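Local structure of eukaryotic translation initiation factor 2D (Homo sapiens, 5W2F) at residues A[15-18]-A[19-22]; A[27-30]-A[31-34]; A[38-41]-A[42-46]. The protein delivers tRNA, including initiator Met-tRNA, to the P-site of the eukaryotic ribosome independently of GTP, the present chain being its C-terminal part with SWIB/MDM2 and SUI1 domains. One frame throughout, in Å; residues are numbered along the deposited sequence.

Contact 1 (A[15-18]-A[19-22]); sequences LLFQ and ESGH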
loop_
_atom_site.group_PDB
_atom_site.type_symbol
_atom_site.label_atom_id
_atom_site.label_comp_id
_atom_site.label_asym_id
_atom_site.label_seq_id
_atom_site.Cartn_x
_atom_site.Cartn_y
_atom_site.Cartn_z
ATOM N N LEU A 15 -13.800 16.829 7.471
ATOM C CA LEU A 15 -14.620 17.250 8.617
ATOM C C LEU A 15 -14.627 16.216 9.743
ATOM O O LEU A 15 -14.684 16.587 10.918
ATOM C CB LEU A 15 -16.049 17.609 8.195
ATOM C CG LEU A 15 -16.179 18.783 7.218
ATOM C CD1 LEU A 15 -17.633 19.020 6.817
ATOM C CD2 LEU A 15 -15.565 20.039 7.821
ATOM N N LEU A 16 -14.548 14.934 9.393
ATOM C CA LEU A 16 -14.465 13.878 10.415
ATOM C C LEU A 16 -13.168 14.005 11.206
ATOM O O LEU A 16 -13.172 13.866 12.420
ATOM C CB LEU A 16 -14.568 12.489 9.783
ATOM C CG LEU A 16 -14.355 11.252 10.659
ATOM C CD1 LEU A 16 -15.343 11.259 11.820
ATOM C CD2 LEU A 16 -14.526 9.996 9.814
ATOM N N PHE A 17 -12.062 14.277 10.509
ATOM C CA PHE A 17 -10.732 14.287 11.120
ATOM C C PHE A 17 -10.291 15.626 11.698
ATOM O O PHE A 17 -9.241 15.693 12.354
ATOM C CB PHE A 17 -9.705 13.742 10.112
ATOM C CG PHE A 17 -9.823 12.262 9.954
ATOM C CD1 PHE A 17 -9.213 11.412 10.867
ATOM C CD2 PHE A 17 -10.629 11.717 8.969
ATOM C CE1 PHE A 17 -9.386 10.054 10.781
ATOM C CE2 PHE A 17 -10.790 10.351 8.869
ATOM C CZ PHE A 17 -10.176 9.519 9.775
ATOM N N GLN A 18 -11.104 16.660 11.468
ATOM C CA GLN A 18 -10.797 18.046 11.841
ATOM C C GLN A 18 -10.501 18.209 13.326
ATOM O O GLN A 18 -9.505 18.846 13.684
ATOM C CB GLN A 18 -11.969 18.964 11.437
ATOM C CG GLN A 18 -11.705 20.448 11.564
ATOM C CD GLN A 18 -12.673 21.287 10.747
ATOM O OE1 GLN A 18 -12.262 22.123 9.948
ATOM N NE2 GLN A 18 -13.960 21.069 10.945
ATOM N N GLU A 19 -11.348 17.635 14.186
ATOM C CA GLU A 19 -11.188 17.803 15.652
ATOM C C GLU A 19 -9.922 17.141 16.178
ATOM O O GLU A 19 -9.266 17.686 17.069
ATOM C CB GLU A 19 -12.414 17.266 16.410
ATOM C CG GLU A 19 -12.300 17.202 17.939
ATOM C CD GLU A 19 -11.995 18.540 18.592
ATOM O OE1 GLU A 19 -12.399 19.593 18.044
ATOM O OE2 GLU A 19 -11.358 18.532 19.671
ATOM N N SER A 20 -9.589 15.971 15.622
ATOM C CA SER A 20 -8.382 15.233 16.007
ATOM C C SER A 20 -7.088 15.903 15.538
ATOM O O SER A 20 -6.010 15.470 15.922
ATOM C CB SER A 20 -8.429 13.801 15.466
ATOM O OG SER A 20 -8.241 13.796 14.065
ATOM N N GLY A 21 -7.203 16.909 14.670
ATOM C CA GLY A 21 -6.073 17.697 14.205
ATOM C C GLY A 21 -5.350 17.100 13.011
ATOM O O GLY A 21 -4.193 17.408 12.812
ATOM N N HIS A 22 -6.057 16.273 12.215
ATOM C CA HIS A 22 -5.405 15.573 11.098
ATOM C C HIS A 22 -6.047 16.080 9.816
ATOM O O HIS A 22 -7.250 15.979 9.631
ATOM C CB HIS A 22 -5.652 14.066 11.260
ATOM C CG HIS A 22 -4.839 13.468 12.357
ATOM N ND1 HIS A 22 -5.386 13.049 13.550
ATOM C CD2 HIS A 22 -3.502 13.291 12.472
ATOM C CE1 HIS A 22 -4.424 12.605 14.340
ATOM N NE2 HIS A 22 -3.271 12.740 13.709
HETATM O O HOH W 1 -13.946 16.437 13.766
HETATM O O HOH W 2 -11.521 14.138 14.482
#
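Phe17 O takes bonds from both His22 N and Ser20 OG, and this one oxygen organises the chain reversal after Phe17. His22 N gives Phe17 O a nearly straight bond of 3.2 Å, with an N-H...O angle of 169°. Ser20 OG reaches the same Phe17 O at 2.7 Å from the opposite face of the carbonyl plane, so the acceptor is gripped from two sides; Gly21 N adds a weak third bond. The Ser20 hydroxyl can do this because chi1 of 72° places it between its own backbone N and carbonyl carbon. It is in turn met by the imidazole: His22 ND1 donates to Ser20 OG over 3.0 Å, almost within the ring plane, which helps to set the rotation of the ring. The Phe17 ring turns its edge to Ser20 OG and packs on Leu28 and Ile36. Gln18 keeps its CB 3.1 Å from Glu19 N, and its O accepts from Gly21 N at 3.2 Å from above the carbonyl plane. Glu19 N donates to a water that bonds to Leu15 O, and a second water joins Leu16 O to Ser20 N, extending the helical pattern. With Gly21 at positive phi as C-prime residue, His22 N to Phe17 O and Gly21 N to Gln18 O are the defining pair of the Schellman motif that ends helix 14-17, over a type I turn from Gln18 to Gly21.

Contact 2 (A[27-30]-A[31-34]); sequences FLEG and SEVR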
loop_
_atom_site.group_PDB
_atom_site.type_symbol
_atom_site.label_atom_id
_atom_site.label_comp_id
_atom_site.label_asym_id
_atom_site.label_seq_id
_atom_site.Cartn_x
_atom_site.Cartn_y
_atom_site.Cartn_z
ATOM N N PHE A 27 -1.382 10.841 7.196
ATOM C CA PHE A 27 -1.286 9.394 7.213
ATOM C C PHE A 27 -1.458 8.886 8.633
ATOM O O PHE A 27 -0.825 9.397 9.564
ATOM C CB PHE A 27 0.058 8.957 6.646
ATOM C CG PHE A 27 0.202 9.263 5.185
ATOM C CD1 PHE A 27 -0.266 8.372 4.229
ATOM C CD2 PHE A 27 0.770 10.448 4.753
ATOM C CE1 PHE A 27 -0.173 8.668 2.875
ATOM C CE2 PHE A 27 0.857 10.751 3.406
ATOM C CZ PHE A 27 0.399 9.862 2.464
ATOM N N LEU A 28 -2.289 7.857 8.777
ATOM C CA LEU A 28 -2.667 7.321 10.063
ATOM C C LEU A 28 -2.554 5.811 10.059
ATOM O O LEU A 28 -2.864 5.155 9.058
ATOM C CB LEU A 28 -4.123 7.709 10.376
ATOM C CG LEU A 28 -4.401 9.207 10.533
ATOM C CD1 LEU A 28 -5.899 9.476 10.576
ATOM C CD2 LEU A 28 -3.721 9.696 11.790
ATOM N N GLU A 29 -2.187 5.252 11.206
ATOM C CA GLU A 29 -2.289 3.814 11.405
ATOM C C GLU A 29 -3.760 3.456 11.676
ATOM O O GLU A 29 -4.551 4.290 12.155
ATOM C CB GLU A 29 -1.407 3.360 12.573
ATOM C CG GLU A 29 0.068 3.684 12.367
ATOM C CD GLU A 29 0.941 3.250 13.518
ATOM O OE1 GLU A 29 0.560 2.346 14.261
ATOM O OE2 GLU A 29 2.031 3.812 13.674
ATOM N N GLY A 30 -4.125 2.211 11.399
ATOM C CA GLY A 30 -5.487 1.761 11.648
ATOM C C GLY A 30 -5.910 1.989 13.093
ATOM O O GLY A 30 -7.030 2.406 13.352
ATOM N N SER A 31 -5.018 1.705 14.045
ATOM C CA SER A 31 -5.334 1.894 15.473
ATOM C C SER A 31 -5.646 3.347 15.798
ATOM O O SER A 31 -6.488 3.631 16.650
ATOM C CB SER A 31 -4.204 1.393 16.363
ATOM O OG SER A 31 -2.990 2.061 16.073
ATOM N N GLU A 32 -4.977 4.272 15.110
ATOM C CA GLU A 32 -5.225 5.693 15.299
ATOM C C GLU A 32 -6.583 6.076 14.734
ATOM O O GLU A 32 -7.320 6.855 15.349
ATOM C CB GLU A 32 -4.137 6.541 14.633
ATOM C CG GLU A 32 -2.773 6.358 15.230
ATOM C CD GLU A 32 -1.722 7.197 14.526
ATOM O OE1 GLU A 32 -1.456 6.937 13.329
ATOM O OE2 GLU A 32 -1.165 8.106 15.179
ATOM N N VAL A 33 -6.907 5.562 13.549
ATOM C CA VAL A 33 -8.232 5.807 12.958
ATOM C C VAL A 33 -9.331 5.351 13.911
ATOM O O VAL A 33 -10.323 6.070 14.138
ATOM C CB VAL A 33 -8.401 5.108 11.583
ATOM C CG1 VAL A 33 -9.820 5.316 11.058
ATOM C CG2 VAL A 33 -7.367 5.622 10.588
ATOM N N ARG A 34 -9.140 4.168 14.495
ATOM C CA ARG A 34 -10.114 3.608 15.413
ATOM C C ARG A 34 -10.335 4.520 16.617
ATOM O O ARG A 34 -11.478 4.840 16.967
ATOM C CB ARG A 34 -9.724 2.179 15.812
ATOM C CG ARG A 34 -9.878 1.183 14.660
ATOM C CD ARG A 34 -9.343 -0.209 15.016
ATOM N NE ARG A 34 -9.326 -1.120 13.862
ATOM C CZ ARG A 34 -10.392 -1.747 13.353
ATOM N NH1 ARG A 34 -10.246 -2.543 12.292
ATOM N NH2 ARG A 34 -11.606 -1.597 13.889
HETATM O O HOH W 3 0.636 8.082 11.980
#
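Glu29 and Val33 are joined where an extended strand turns into a helix: Val33 N bonds to Glu29 O at 3.0 Å, nearly in line with the carbonyl, and Arg34 N to Gly30 O repeats the step one residue on. Against this first turn the side chain of Glu32 reaches back toward the strand. Its OE1 accepts from Glu29 N at 2.8 Å through the anti lone pair, the one facing away from OE2, and the bond is almost straight at 171°. With CG of Glu32 anti to its carbonyl carbon (chi1 -64°), the chain, extended at chi2, brings OE1 to the amide of the N-cap residue Glu29. Water 3 donates to the same Glu32 OE1 at 2.7 Å and to Phe27 O, tying the carboxylate to the strand as well. The two acids cross obliquely, their carboxylate planes 55° apart, and Glu29 OE2 stays 4.7 Å from Glu32 OE1; this like-charge proximity is probably eased by Lys4, which forms a salt bridge with Glu29 OE2. On the buried side Leu28 and Val33 cross at about a right angle, Leu28 CB resting 3.9 Å from Val33 CG2, while Leu87 and Leu90 also touch Val33. Arg34 lays its CG 3.4 Å from Gly30 O. A bond from the N-cap amide to the side chain of the third residue beyond it, here Glu29 N to Glu32 OE1, is the N3-to-N-cap half of a capping box, at the start of helix 30-43 in the SWIB/MDM2 region.

Contact 3 (A[38-41]-A[42-46]); sequences INYA and KKNDL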
loop_
_atom_site.group_PDB
_atom_site.type_symbol
_atom_site.label_atom_id
_atom_site.label_comp_id
_atom_site.label_asym_id
_atom_site.label_seq_id
_atom_site.Cartn_x
_atom_site.Cartn_y
_atom_site.Cartn_z
ATOM N N ILE A 38 -13.885 6.521 17.341
ATOM C CA ILE A 38 -14.557 6.267 18.613
ATOM C C ILE A 38 -14.724 7.579 19.368
ATOM O O ILE A 38 -15.808 7.864 19.885
ATOM C CB ILE A 38 -13.843 5.179 19.428
ATOM C CG1 ILE A 38 -14.041 3.815 18.738
ATOM C CG2 ILE A 38 -14.379 5.111 20.851
ATOM C CD1 ILE A 38 -13.137 2.714 19.245
ATOM N N ASN A 39 -13.659 8.376 19.428
ATOM C CA ASN A 39 -13.729 9.660 20.121
ATOM C C ASN A 39 -14.714 10.624 19.473
ATOM O O ASN A 39 -15.432 11.349 20.180
ATOM C CB ASN A 39 -12.361 10.312 20.218
ATOM C CG ASN A 39 -11.451 9.615 21.200
ATOM O OD1 ASN A 39 -11.899 8.861 22.055
ATOM N ND2 ASN A 39 -10.157 9.862 21.075
ATOM N N TYR A 40 -14.782 10.609 18.143
ATOM C CA TYR A 40 -15.731 11.460 17.435
ATOM C C TYR A 40 -17.163 11.104 17.864
ATOM O O TYR A 40 -17.977 11.987 18.196
ATOM C CB TYR A 40 -15.542 11.347 15.909
ATOM C CG TYR A 40 -16.482 12.241 15.145
ATOM C CD1 TYR A 40 -17.782 11.826 14.815
ATOM C CD2 TYR A 40 -16.075 13.503 14.740
ATOM C CE1 TYR A 40 -18.651 12.669 14.135
ATOM C CE2 TYR A 40 -16.928 14.346 14.058
ATOM C CZ TYR A 40 -18.216 13.934 13.763
ATOM O OH TYR A 40 -19.040 14.803 13.101
ATOM N N ALA A 41 -17.474 9.814 17.881
ATOM C CA ALA A 41 -18.815 9.391 18.259
ATOM C C ALA A 41 -19.156 9.779 19.692
ATOM O O ALA A 41 -20.265 10.250 19.970
ATOM C CB ALA A 41 -18.969 7.896 18.063
ATOM N N LYS A 42 -18.201 9.604 20.596
ATOM C CA LYS A 42 -18.433 9.911 22.003
ATOM C C LYS A 42 -18.576 11.427 22.214
ATOM O O LYS A 42 -19.528 11.892 22.884
ATOM C CB LYS A 42 -17.318 9.313 22.868
ATOM C CG LYS A 42 -17.390 7.790 22.944
ATOM C CD LYS A 42 -16.146 7.125 23.516
ATOM C CE LYS A 42 -15.953 7.342 24.984
ATOM N NZ LYS A 42 -14.723 6.607 25.414
ATOM N N LYS A 43 -17.660 12.194 21.618
ATOM C CA LYS A 43 -17.666 13.660 21.745
ATOM C C LYS A 43 -18.947 14.291 21.204
ATOM O O LYS A 43 -19.417 15.303 21.738
ATOM C CB LYS A 43 -16.436 14.271 21.032
ATOM C CG LYS A 43 -16.338 15.793 21.095
ATOM C CD LYS A 43 -15.233 16.341 20.204
ATOM C CE LYS A 43 -15.465 17.813 19.887
ATOM N NZ LYS A 43 -15.600 18.640 21.117
ATOM N N ASN A 44 -19.519 13.701 20.153
ATOM C CA ASN A 44 -20.704 14.267 19.501
ATOM C C ASN A 44 -22.022 13.607 19.927
ATOM O O ASN A 44 -23.059 13.845 19.316
ATOM C CB ASN A 44 -20.505 14.242 17.982
ATOM C CG ASN A 44 -19.417 15.203 17.543
ATOM O OD1 ASN A 44 -19.603 16.420 17.583
ATOM N ND2 ASN A 44 -18.260 14.666 17.184
ATOM N N ASP A 45 -21.971 12.816 20.997
ATOM C CA ASP A 45 -23.150 12.170 21.592
ATOM C C ASP A 45 -23.928 11.327 20.595
ATOM O O ASP A 45 -25.151 11.383 20.550
ATOM C CB ASP A 45 -24.075 13.200 22.269
ATOM C CG ASP A 45 -23.401 13.926 23.377
ATOM O OD1 ASP A 45 -22.702 13.247 24.169
ATOM O OD2 ASP A 45 -23.588 15.165 23.470
ATOM N N LEU A 46 -23.195 10.529 19.818
ATOM C CA LEU A 46 -23.803 9.748 18.739
ATOM C C LEU A 46 -24.156 8.340 19.166
ATOM O O LEU A 46 -24.777 7.617 18.403
ATOM C CB LEU A 46 -22.881 9.718 17.534
ATOM C CG LEU A 46 -22.541 11.099 16.959
ATOM C CD1 LEU A 46 -21.722 10.917 15.687
ATOM C CD2 LEU A 46 -23.776 11.963 16.693
HETATM O O HOH W 4 -12.337 7.284 24.011
HETATM O O HOH W 5 -18.743 17.315 14.313
#
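Tyr40 and Asn44 cross with ring and amide planes 43° apart, the amide nitrogen set over the ring. Asn44 ND2 sits 3.3 Å above the plane of the Tyr40 ring, over its centre, while also donating to Tyr40 O at 2.9 Å. Asn44 N reaches that oxygen from the opposite face of the carbonyl, so Tyr40 O is held by two donors of one residue. Tyr40 CG anti to its backbone N (chi1 -178°) and Asn44 CG anti to its carbonyl carbon (chi1 -68°) together bring the amide over the ring. The Tyr40 hydroxyl bonds to Asp58, and water 5 donates to Tyr40 OH and, weakly, to Asn44 OD1. Leu46 approaches the same ring obliquely, CD1 3.9 Å from Tyr40 CE1, and its CB lies 4.3 Å from Ala41 CB. Farther back, Ile38 and Lys42 run side by side, pointing the same way, CG2 of Ile38 3.8 Å from CD of Lys42, and water 4 links Lys42 NZ to Asn39 OD1. The backbone closes with Leu46 N to Ala41 O, 2.9 Å and nearly straight, and Asp45 N to Lys42 O, 3.2 Å. With Asp45 at positive phi as C-prime residue, this is the Schellman motif that ends helix 30-43.

The three contacts follow one another along the chain within the SWIB/MDM2 region and illustrate how helix ends are built: contact 1 terminates helix 14-17, contact 2 starts helix 30-43, and contact 3 ends that same helix. The centre of contact 1 is about 12 Å from the centre of each of the others, which lie about 16 Å apart. Contact 1 touches both: Phe17 CE1 packs on Leu28 CD1 at 3.5 Å, and Leu16 CD1 on Tyr40 CG at 3.6 Å. Contacts 2 and 3 share helix 30-43 without touching. Helix 14-17 and its turn thus pack along the longer helix, so that residues of 15-22 touch both strand 27-28 and the C-terminal part of helix 30-43.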